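Potential RNA-dependent RNA polymerase (Human picobirnavirus, PDB 5I62) catalyses RNA-templated RNA synthesis from ribonucleoside triphosphates, serving both transcription and genome replication of a small double-stranded RNA virus. Local coordinates at residues L126-T132 / R213-Q219; C169-Q173 / P207-N211; I244-D249 / H403-R408. One frame throughout, in Å; residues are numbered along the deposited sequence.

How the contacts relate
From the N terminus, residues 126-132 lead into helix 129-135 and are met by residues 213-219 of helix 208-228, closing contact 1. Within that loop lie the strands 160-165, 168-173, 176-189 and 199-205. Contact 2 closes inside it, where strand 168-173 meets residues 207-211 at the start of the same long helix; the two contacts lie about 13 Å apart, centre to centre, and their helical segments adjoin in sequence. Contact 3 follows in series: helix 237-250 meets residues 403-408 after a much longer excursion. Its centre is about 45 Å from that of contact 2, on the opposite side of the chain's centre.

Contact 1: residues L126-T132 / R213-Q219; sequences LRSEVNT and RELQVYQ
R127 and Q216 bring their CA atoms to 4.7 Å, where the chain leading into helix 129-135 runs against helix 208-228. R127 N donates to Q216 O (2.9 Å). The return bond comes from a side chain: Q216 NE2 reaches R127 O at 2.6 Å, with the acceptor close to the amide plane. L126 CA adds a CH contact to Q216 O. The opposite end of the Q216 amide is held too, since OE1 accepts from R213 NH1 at 2.8 Å, nearly straight at 174°; with both ends engaged, the rotation of this buried amide is fixed. E129 crosses Q216 aslant, its CG against Q216 OE1, carboxylate and amide planes 78° apart, while its OE2 makes only a long, charge-only salt bridge with R213, well off the guanidinium plane; OE1 bonds C160 N. S128 N-caps the helix, OG accepting from N131 N. T132 OG1, beside its backbone N (chi1 -58°), returns to S128 O, which leaves CG2 to pack on L215 CB at 3.6 Å. Q219 NE2 donates to T132 O at 3.2 Å. At the other end, L126 CD1 meets V217 CG2 at 3.5 Å. Among its neighbours, the contact is flanked by helix 288-296, where W293 receives both L126 and V217, by M136 beneath L215 and Q219, and by strand 160-165 through C160.

Contact 2: residues C169-Q173 / P207-N211; sequences CVMRQ and PFAVN
The face of strand 168-173 that carries C169, M171 and Q173 packs on the first turn of helix 208-228, part of the cover that this helix gives a mixed sheet, with A209 also touching V162 of the adjoining strand 160-165. CA atoms of M171 and A209 lie 7.1 Å apart, a spacing bridged by side chains and one water. M171 is the centre: its SD lies 3.5 Å from P207 CB and 3.9 Å from V210 CG2. The chain bends at its last torsion (chi3 -54°), which turns CE toward the proline ring as well, 3.8 Å from P207 CB. C169 SG meets V210 CG2 from the neighbouring position on this face. Q173, extended beyond CG, brings OE1 to 3.3 Å from A209 CB. No direct hydrogen bond joins the segments; instead a water donates to Q173 OE1 (2.6 Å) and accepts from A209 N (2.9 Å). P207, at the N-cap position, has no side-chain acceptor to offer the first turn, and the water accepts from A209 N much as a capping side chain might. The chemistry is therefore sulfur and methyl dispersion in a buried layer, with a single water satisfying two polar atoms across it.

Contact 3: residues I244-D249 / H403-R408; sequences ITKMFD and HHTDYR
I244 lays CG1 over the centre of one face of the H403 imidazole, 4.0 Å from its centroid, in a CH-pi contact; at the ring's rim, H403 ND1 bonds C413 O. The F248 ring is sandwiched: T405 CB sits over one face, 4.2 Å from the centroid and offset toward the rim, and M247 CE lies against the opposite face. At the edge of the R408 guanidinium, D249 OD1 is exactly in plane, taking NH1 at 3.1 Å through its syn lone pair in a salt bridge; NH2 adds a weak bond to the same oxygen. The D249 carboxylate and R408 guanidinium planes are 30° apart. R408 also grips T405 side-on, NE reaching T405 O at 2.7 Å and NH2 reaching T405 OG1 at 3.0 Å. A water links D249 OD1 to R408 NH2. With CG beside its backbone N (chi1 -48°) and an extended chain, R408 spans to the helix, where T245 CG2 touches NH1 at 3.4 Å. T405 and D406 form the corners of a type I turn closed by Y407 N to H404 O (2.8 Å), and D406 N donates to H404 ND1 in the ring plane. Helix 237-250, whose F248 meets V257 of strand 257-261 in the four-stranded sheet, is thus pinned to the turn after strand 401-404, consistent with strands 395-398 and 401-404 being the motif E hairpin at the palm-thumb boundary, packed on a helix backing the palm sheet.

Contact 1: residues L126-T132 / R213-Q219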
loop_
_atom_site.group_PDB
_atom_site.type_symbol
_atom_site.label_atom_id
_atom_site.label_comp_id
_atom_site.label_asym_id
_atom_site.label_seq_id
_atom_site.Cartn_x
_atom_site.Cartn_y
_atom_site.Cartn_z
ATOM N N LEU A 126 -14.693 15.338 12.709
ATOM C CA LEU A 126 -13.300 15.687 12.492
ATOM C C LEU A 126 -12.567 15.733 13.821
ATOM O O LEU A 126 -13.056 16.315 14.790
ATOM C CB LEU A 126 -13.189 17.040 11.798
ATOM C CG LEU A 126 -13.120 17.030 10.273
ATOM C CD1 LEU A 126 -14.485 16.658 9.701
ATOM C CD2 LEU A 126 -12.663 18.403 9.777
ATOM N N ARG A 127 -11.406 15.103 13.869
ATOM C CA ARG A 127 -10.517 15.346 14.986
ATOM C C ARG A 127 -9.848 16.710 14.812
ATOM O O ARG A 127 -9.771 17.247 13.707
ATOM C CB ARG A 127 -9.477 14.243 15.082
ATOM C CG ARG A 127 -10.085 12.925 15.469
ATOM C CD ARG A 127 -9.083 12.041 16.144
ATOM N NE ARG A 127 -9.006 12.306 17.576
ATOM C CZ ARG A 127 -8.225 11.630 18.408
ATOM N NH1 ARG A 127 -7.463 10.646 17.933
ATOM N NH2 ARG A 127 -8.208 11.937 19.701
ATOM N N SER A 128 -9.373 17.283 15.919
ATOM C CA SER A 128 -8.703 18.572 15.818
ATOM C C SER A 128 -7.316 18.391 15.212
ATOM O O SER A 128 -6.738 17.299 15.239
ATOM C CB SER A 128 -8.569 19.240 17.186
ATOM O OG SER A 128 -7.639 18.521 17.962
ATOM N N GLU A 129 -6.775 19.483 14.667
ATOM C CA GLU A 129 -5.434 19.411 14.098
ATOM C C GLU A 129 -4.417 18.954 15.139
ATOM O O GLU A 129 -3.539 18.138 14.839
ATOM C CB GLU A 129 -5.045 20.755 13.470
ATOM C CG GLU A 129 -5.870 21.036 12.222
ATOM C CD GLU A 129 -5.489 22.292 11.464
ATOM O OE1 GLU A 129 -4.601 23.057 11.907
ATOM O OE2 GLU A 129 -6.102 22.503 10.393
ATOM N N VAL A 130 -4.539 19.438 16.375
ATOM C CA VAL A 130 -3.571 19.077 17.409
ATOM C C VAL A 130 -3.664 17.594 17.732
ATOM O O VAL A 130 -2.646 16.894 17.819
ATOM C CB VAL A 130 -3.775 19.927 18.679
ATOM C CG1 VAL A 130 -2.874 19.415 19.796
ATOM C CG2 VAL A 130 -3.471 21.387 18.405
ATOM N N ASN A 131 -4.885 17.098 17.945
ATOM C CA ASN A 131 -5.053 15.684 18.266
ATOM C C ASN A 131 -4.596 14.809 17.107
ATOM O O ASN A 131 -3.941 13.777 17.314
ATOM C CB ASN A 131 -6.505 15.403 18.650
ATOM C CG ASN A 131 -6.896 16.083 19.955
ATOM O OD1 ASN A 131 -6.051 16.282 20.831
ATOM N ND2 ASN A 131 -8.171 16.459 20.084
ATOM N N THR A 132 -4.892 15.237 15.876
ATOM C CA THR A 132 -4.465 14.494 14.694
ATOM C C THR A 132 -2.946 14.419 14.603
ATOM O O THR A 132 -2.379 13.343 14.378
ATOM C CB THR A 132 -5.044 15.153 13.434
ATOM O OG1 THR A 132 -6.468 15.187 13.526
ATOM C CG2 THR A 132 -4.629 14.391 12.194
ATOM N N ARG A 213 -4.768 18.017 7.539
ATOM C CA ARG A 213 -6.177 18.304 7.301
ATOM C C ARG A 213 -6.917 17.057 6.817
ATOM O O ARG A 213 -8.039 16.782 7.260
ATOM C CB ARG A 213 -6.314 19.446 6.301
ATOM C CG ARG A 213 -6.041 20.821 6.930
ATOM C CD ARG A 213 -7.154 21.119 7.881
ATOM N NE ARG A 213 -8.242 21.796 7.216
ATOM C CZ ARG A 213 -9.530 21.676 7.513
ATOM N NH1 ARG A 213 -9.945 20.865 8.470
ATOM N NH2 ARG A 213 -10.405 22.378 6.816
ATOM N N GLU A 214 -6.312 16.303 5.899
ATOM C CA GLU A 214 -6.928 15.057 5.436
ATOM C C GLU A 214 -7.172 14.101 6.599
ATOM O O GLU A 214 -8.271 13.554 6.755
ATOM C CB GLU A 214 -6.041 14.387 4.394
ATOM C CG GLU A 214 -5.914 15.114 3.081
ATOM C CD GLU A 214 -4.885 14.430 2.197
ATOM O OE1 GLU A 214 -3.844 13.970 2.735
ATOM O OE2 GLU A 214 -5.109 14.355 0.982
ATOM N N LEU A 215 -6.161 13.916 7.452
ATOM C CA LEU A 215 -6.251 12.906 8.497
ATOM C C LEU A 215 -7.213 13.289 9.609
ATOM O O LEU A 215 -7.592 12.421 10.399
ATOM C CB LEU A 215 -4.867 12.617 9.072
ATOM C CG LEU A 215 -3.905 11.863 8.148
ATOM C CD1 LEU A 215 -2.530 11.756 8.793
ATOM C CD2 LEU A 215 -4.430 10.483 7.827
ATOM N N GLN A 216 -7.619 14.561 9.699
ATOM C CA GLN A 216 -8.688 14.907 10.630
ATOM C C GLN A 216 -9.948 14.081 10.363
ATOM O O GLN A 216 -10.767 13.893 11.269
ATOM C CB GLN A 216 -9.021 16.393 10.538
ATOM C CG GLN A 216 -7.971 17.326 11.129
ATOM C CD GLN A 216 -8.433 18.757 11.047
ATOM O OE1 GLN A 216 -8.186 19.440 10.051
ATOM N NE2 GLN A 216 -9.166 19.205 12.064
ATOM N N VAL A 217 -10.136 13.624 9.123
ATOM C CA VAL A 217 -11.246 12.739 8.776
ATOM C C VAL A 217 -10.767 11.295 8.699
ATOM O O VAL A 217 -11.378 10.393 9.279
ATOM C CB VAL A 217 -11.907 13.155 7.452
ATOM C CG1 VAL A 217 -12.742 11.988 6.899
ATOM C CG2 VAL A 217 -12.790 14.365 7.662
ATOM N N TYR A 218 -9.674 11.050 7.982
ATOM C CA TYR A 218 -9.329 9.664 7.684
ATOM C C TYR A 218 -8.856 8.911 8.923
ATOM O O TYR A 218 -9.074 7.695 9.033
ATOM C CB TYR A 218 -8.294 9.603 6.571
ATOM C CG TYR A 218 -8.857 10.074 5.261
ATOM C CD1 TYR A 218 -9.891 9.371 4.645
ATOM C CD2 TYR A 218 -8.376 11.216 4.635
ATOM C CE1 TYR A 218 -10.434 9.793 3.443
ATOM C CE2 TYR A 218 -8.906 11.643 3.419
ATOM C CZ TYR A 218 -9.933 10.921 2.826
ATOM O OH TYR A 218 -10.469 11.327 1.620
ATOM N N GLN A 219 -8.206 9.609 9.873
ATOM C CA GLN A 219 -7.780 8.948 11.107
ATOM C C GLN A 219 -8.965 8.383 11.885
ATOM O O GLN A 219 -8.983 7.169 12.152
ATOM C CB GLN A 219 -6.955 9.920 11.965
ATOM C CG GLN A 219 -5.548 9.571 12.219
ATOM C CD GLN A 219 -4.845 10.717 12.951
ATOM O OE1 GLN A 219 -5.432 11.378 13.816
ATOM N NE2 GLN A 219 -3.596 10.955 12.597
#

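Contact 2: residues C169-Q173 / P207-N211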
loop_
_atom_site.group_PDB
_atom_site.type_symbol
_atom_site.label_atom_id
_atom_site.label_comp_id
_atom_site.label_asym_id
_atom_site.label_seq_id
_atom_site.Cartn_x
_atom_site.Cartn_y
_atom_site.Cartn_z
ATOM N N CYS A 169 -2.661 25.107 -4.801
ATOM C CA CYS A 169 -3.011 24.656 -3.463
ATOM C C CYS A 169 -2.535 25.721 -2.479
ATOM O O CYS A 169 -1.330 25.899 -2.292
ATOM C CB CYS A 169 -2.376 23.303 -3.169
ATOM S SG CYS A 169 -2.660 22.683 -1.484
ATOM N N VAL A 170 -3.466 26.440 -1.867
ATOM C CA VAL A 170 -3.102 27.449 -0.878
ATOM C C VAL A 170 -2.955 26.776 0.478
ATOM O O VAL A 170 -3.808 25.981 0.880
ATOM C CB VAL A 170 -4.145 28.574 -0.836
ATOM C CG1 VAL A 170 -3.829 29.557 0.294
ATOM C CG2 VAL A 170 -4.216 29.285 -2.195
ATOM N N MET A 171 -1.861 27.074 1.182
ATOM C CA MET A 171 -1.618 26.541 2.525
ATOM C C MET A 171 -1.304 27.700 3.463
ATOM O O MET A 171 -0.213 28.280 3.392
ATOM C CB MET A 171 -0.487 25.523 2.522
ATOM C CG MET A 171 -0.655 24.434 1.465
ATOM S SD MET A 171 0.394 23.013 1.758
ATOM C CE MET A 171 2.031 23.786 1.886
ATOM N N ARG A 172 -2.251 28.038 4.333
ATOM C CA ARG A 172 -1.998 28.990 5.413
ATOM C C ARG A 172 -1.520 28.211 6.631
ATOM O O ARG A 172 -2.245 27.359 7.144
ATOM C CB ARG A 172 -3.251 29.797 5.762
ATOM C CG ARG A 172 -3.597 30.905 4.799
ATOM C CD ARG A 172 -2.698 32.142 4.975
ATOM N NE ARG A 172 -2.717 32.719 6.322
ATOM C CZ ARG A 172 -1.951 33.743 6.706
ATOM N NH1 ARG A 172 -1.107 34.308 5.842
ATOM N NH2 ARG A 172 -2.031 34.206 7.949
ATOM N N GLN A 173 -0.307 28.495 7.093
ATOM C CA GLN A 173 0.307 27.739 8.180
ATOM C C GLN A 173 0.810 28.726 9.218
ATOM O O GLN A 173 1.780 29.442 8.954
ATOM C CB GLN A 173 1.464 26.870 7.682
ATOM C CG GLN A 173 1.089 25.912 6.577
ATOM C CD GLN A 173 2.261 25.079 6.091
ATOM O OE1 GLN A 173 2.093 24.245 5.207
ATOM N NE2 GLN A 173 3.464 25.295 6.684
ATOM N N PRO A 207 2.435 17.694 1.299
ATOM C CA PRO A 207 2.724 18.656 2.369
ATOM C C PRO A 207 2.110 18.202 3.681
ATOM O O PRO A 207 0.976 17.721 3.722
ATOM C CB PRO A 207 2.070 19.957 1.876
ATOM C CG PRO A 207 1.922 19.787 0.396
ATOM C CD PRO A 207 1.651 18.305 0.208
ATOM N N PHE A 208 2.882 18.375 4.753
ATOM C CA PHE A 208 2.425 18.092 6.109
ATOM C C PHE A 208 1.053 18.720 6.377
ATOM O O PHE A 208 0.154 18.061 6.906
ATOM C CB PHE A 208 3.491 18.625 7.091
ATOM C CG PHE A 208 3.364 18.128 8.520
ATOM C CD1 PHE A 208 2.593 17.027 8.850
ATOM C CD2 PHE A 208 4.053 18.790 9.553
ATOM C CE1 PHE A 208 2.501 16.589 10.166
ATOM C CE2 PHE A 208 3.952 18.361 10.864
ATOM C CZ PHE A 208 3.172 17.259 11.176
ATOM N N ALA A 209 0.876 19.998 6.008
ATOM C CA ALA A 209 -0.389 20.684 6.277
ATOM C C ALA A 209 -1.569 19.984 5.598
ATOM O O ALA A 209 -2.650 19.852 6.191
ATOM C CB ALA A 209 -0.313 22.150 5.835
ATOM N N VAL A 210 -1.391 19.539 4.353
ATOM C CA VAL A 210 -2.470 18.820 3.674
ATOM C C VAL A 210 -2.755 17.503 4.383
ATOM O O VAL A 210 -3.914 17.164 4.645
ATOM C CB VAL A 210 -2.146 18.592 2.182
ATOM C CG1 VAL A 210 -3.281 17.762 1.496
ATOM C CG2 VAL A 210 -1.955 19.912 1.452
ATOM N N ASN A 211 -1.703 16.739 4.701
ATOM C CA ASN A 211 -1.896 15.453 5.368
ATOM C C ASN A 211 -2.589 15.617 6.723
ATOM O O ASN A 211 -3.454 14.811 7.082
ATOM C CB ASN A 211 -0.557 14.732 5.534
ATOM C CG ASN A 211 -0.157 13.935 4.305
ATOM O OD1 ASN A 211 -0.996 13.572 3.465
ATOM N ND2 ASN A 211 1.118 13.654 4.195
HETATM O O HOH W 1 2.997 21.772 5.045
#

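Contact 3: residues I244-D249 / H403-R408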
loop_
_atom_site.group_PDB
_atom_site.type_symbol
_atom_site.label_atom_id
_atom_site.label_comp_id
_atom_site.label_asym_id
_atom_site.label_seq_id
_atom_site.Cartn_x
_atom_site.Cartn_y
_atom_site.Cartn_z
ATOM N N ILE A 244 -11.871 -14.565 4.748
ATOM C CA ILE A 244 -11.661 -15.522 3.652
ATOM C C ILE A 244 -12.375 -16.834 3.962
ATOM O O ILE A 244 -13.064 -17.412 3.108
ATOM C CB ILE A 244 -10.160 -15.782 3.414
ATOM C CG1 ILE A 244 -9.412 -14.521 2.962
ATOM C CG2 ILE A 244 -9.978 -16.923 2.400
ATOM C CD1 ILE A 244 -9.850 -14.001 1.628
ATOM N N THR A 245 -12.187 -17.335 5.186
ATOM C CA THR A 245 -12.825 -18.576 5.617
ATOM C C THR A 245 -14.346 -18.495 5.475
ATOM O O THR A 245 -14.980 -19.406 4.932
ATOM C CB THR A 245 -12.437 -18.892 7.069
ATOM O OG1 THR A 245 -11.010 -18.832 7.241
ATOM C CG2 THR A 245 -12.935 -20.286 7.466
ATOM N N LYS A 246 -14.942 -17.404 5.957
ATOM C CA LYS A 246 -16.394 -17.241 5.872
ATOM C C LYS A 246 -16.861 -17.164 4.427
ATOM O O LYS A 246 -17.939 -17.676 4.094
ATOM C CB LYS A 246 -16.831 -15.998 6.652
ATOM C CG LYS A 246 -16.667 -16.143 8.166
ATOM C CD LYS A 246 -17.325 -17.465 8.605
ATOM C CE LYS A 246 -16.841 -17.943 9.970
ATOM N NZ LYS A 246 -17.313 -17.083 11.097
ATOM N N MET A 247 -16.051 -16.555 3.555
ATOM C CA MET A 247 -16.391 -16.478 2.138
ATOM C C MET A 247 -16.480 -17.873 1.527
ATOM O O MET A 247 -17.418 -18.182 0.773
ATOM C CB MET A 247 -15.356 -15.610 1.412
ATOM C CG MET A 247 -15.647 -15.408 -0.080
ATOM S SD MET A 247 -14.223 -14.671 -0.933
ATOM C CE MET A 247 -13.076 -16.050 -0.823
ATOM N N PHE A 248 -15.528 -18.745 1.868
ATOM C CA PHE A 248 -15.601 -20.117 1.387
ATOM C C PHE A 248 -16.773 -20.873 2.011
ATOM O O PHE A 248 -17.422 -21.684 1.336
ATOM C CB PHE A 248 -14.286 -20.840 1.651
ATOM C CG PHE A 248 -13.238 -20.558 0.619
ATOM C CD1 PHE A 248 -13.425 -20.961 -0.695
ATOM C CD2 PHE A 248 -12.086 -19.872 0.945
ATOM C CE1 PHE A 248 -12.468 -20.695 -1.666
ATOM C CE2 PHE A 248 -11.117 -19.611 -0.021
ATOM C CZ PHE A 248 -11.317 -20.010 -1.326
ATOM N N ASP A 249 -17.052 -20.620 3.295
ATOM C CA ASP A 249 -18.162 -21.286 3.982
ATOM C C ASP A 249 -19.521 -20.904 3.407
ATOM O O ASP A 249 -20.470 -21.705 3.469
ATOM C CB ASP A 249 -18.148 -20.942 5.475
ATOM C CG ASP A 249 -16.965 -21.541 6.216
ATOM O OD1 ASP A 249 -16.341 -22.496 5.694
ATOM O OD2 ASP A 249 -16.675 -21.056 7.338
ATOM N N HIS A 403 -4.700 -18.766 -0.136
ATOM C CA HIS A 403 -5.610 -19.441 0.779
ATOM C C HIS A 403 -6.285 -20.585 0.035
ATOM O O HIS A 403 -6.515 -20.505 -1.170
ATOM C CB HIS A 403 -6.695 -18.513 1.332
ATOM C CG HIS A 403 -6.198 -17.207 1.875
ATOM N ND1 HIS A 403 -6.188 -16.926 3.223
ATOM C CD2 HIS A 403 -5.761 -16.087 1.257
ATOM C CE1 HIS A 403 -5.744 -15.697 3.415
ATOM N NE2 HIS A 403 -5.464 -15.170 2.238
ATOM N N HIS A 404 -6.625 -21.637 0.769
ATOM C CA HIS A 404 -7.267 -22.791 0.175
ATOM C C HIS A 404 -8.310 -23.332 1.135
ATOM O O HIS A 404 -8.051 -23.442 2.338
ATOM C CB HIS A 404 -6.239 -23.870 -0.162
ATOM C CG HIS A 404 -6.754 -24.927 -1.081
ATOM N ND1 HIS A 404 -7.703 -25.844 -0.692
ATOM C CD2 HIS A 404 -6.446 -25.224 -2.366
ATOM C CE1 HIS A 404 -7.967 -26.655 -1.701
ATOM N NE2 HIS A 404 -7.216 -26.301 -2.728
ATOM N N THR A 405 -9.485 -23.672 0.599
ATOM C CA THR A 405 -10.575 -24.117 1.462
ATOM C C THR A 405 -10.190 -25.362 2.264
ATOM O O THR A 405 -10.690 -25.562 3.377
ATOM C CB THR A 405 -11.851 -24.351 0.637
ATOM O OG1 THR A 405 -12.958 -24.530 1.525
ATOM C CG2 THR A 405 -11.724 -25.576 -0.297
ATOM N N ASP A 406 -9.274 -26.188 1.740
ATOM C CA ASP A 406 -8.804 -27.378 2.449
ATOM C C ASP A 406 -7.578 -27.125 3.325
ATOM O O ASP A 406 -7.099 -28.062 3.975
ATOM C CB ASP A 406 -8.495 -28.500 1.458
ATOM C CG ASP A 406 -9.718 -28.929 0.669
ATOM O OD1 ASP A 406 -10.830 -28.874 1.239
ATOM O OD2 ASP A 406 -9.576 -29.325 -0.503
ATOM N N TYR A 407 -7.053 -25.904 3.356
ATOM C CA TYR A 407 -5.849 -25.581 4.125
ATOM C C TYR A 407 -6.268 -24.703 5.297
ATOM O O TYR A 407 -6.252 -23.475 5.210
ATOM C CB TYR A 407 -4.808 -24.888 3.262
ATOM C CG TYR A 407 -3.456 -24.784 3.939
ATOM C CD1 TYR A 407 -3.153 -23.718 4.778
ATOM C CD2 TYR A 407 -2.489 -25.761 3.743
ATOM C CE1 TYR A 407 -1.907 -23.626 5.411
ATOM C CE2 TYR A 407 -1.248 -25.682 4.362
ATOM C CZ TYR A 407 -0.966 -24.614 5.196
ATOM O OH TYR A 407 0.262 -24.540 5.804
ATOM N N ARG A 408 -6.640 -25.338 6.404
ATOM C CA ARG A 408 -7.165 -24.625 7.549
ATOM C C ARG A 408 -6.363 -24.994 8.783
ATOM O O ARG A 408 -5.994 -26.155 8.960
ATOM C CB ARG A 408 -8.667 -24.920 7.779
ATOM C CG ARG A 408 -9.510 -24.801 6.511
ATOM C CD ARG A 408 -10.989 -24.559 6.805
ATOM N NE ARG A 408 -11.745 -24.372 5.565
ATOM C CZ ARG A 408 -12.975 -23.873 5.502
ATOM N NH1 ARG A 408 -13.606 -23.521 6.618
ATOM N NH2 ARG A 408 -13.577 -23.732 4.323
HETATM O O HOH W 2 -16.345 -24.285 3.905
#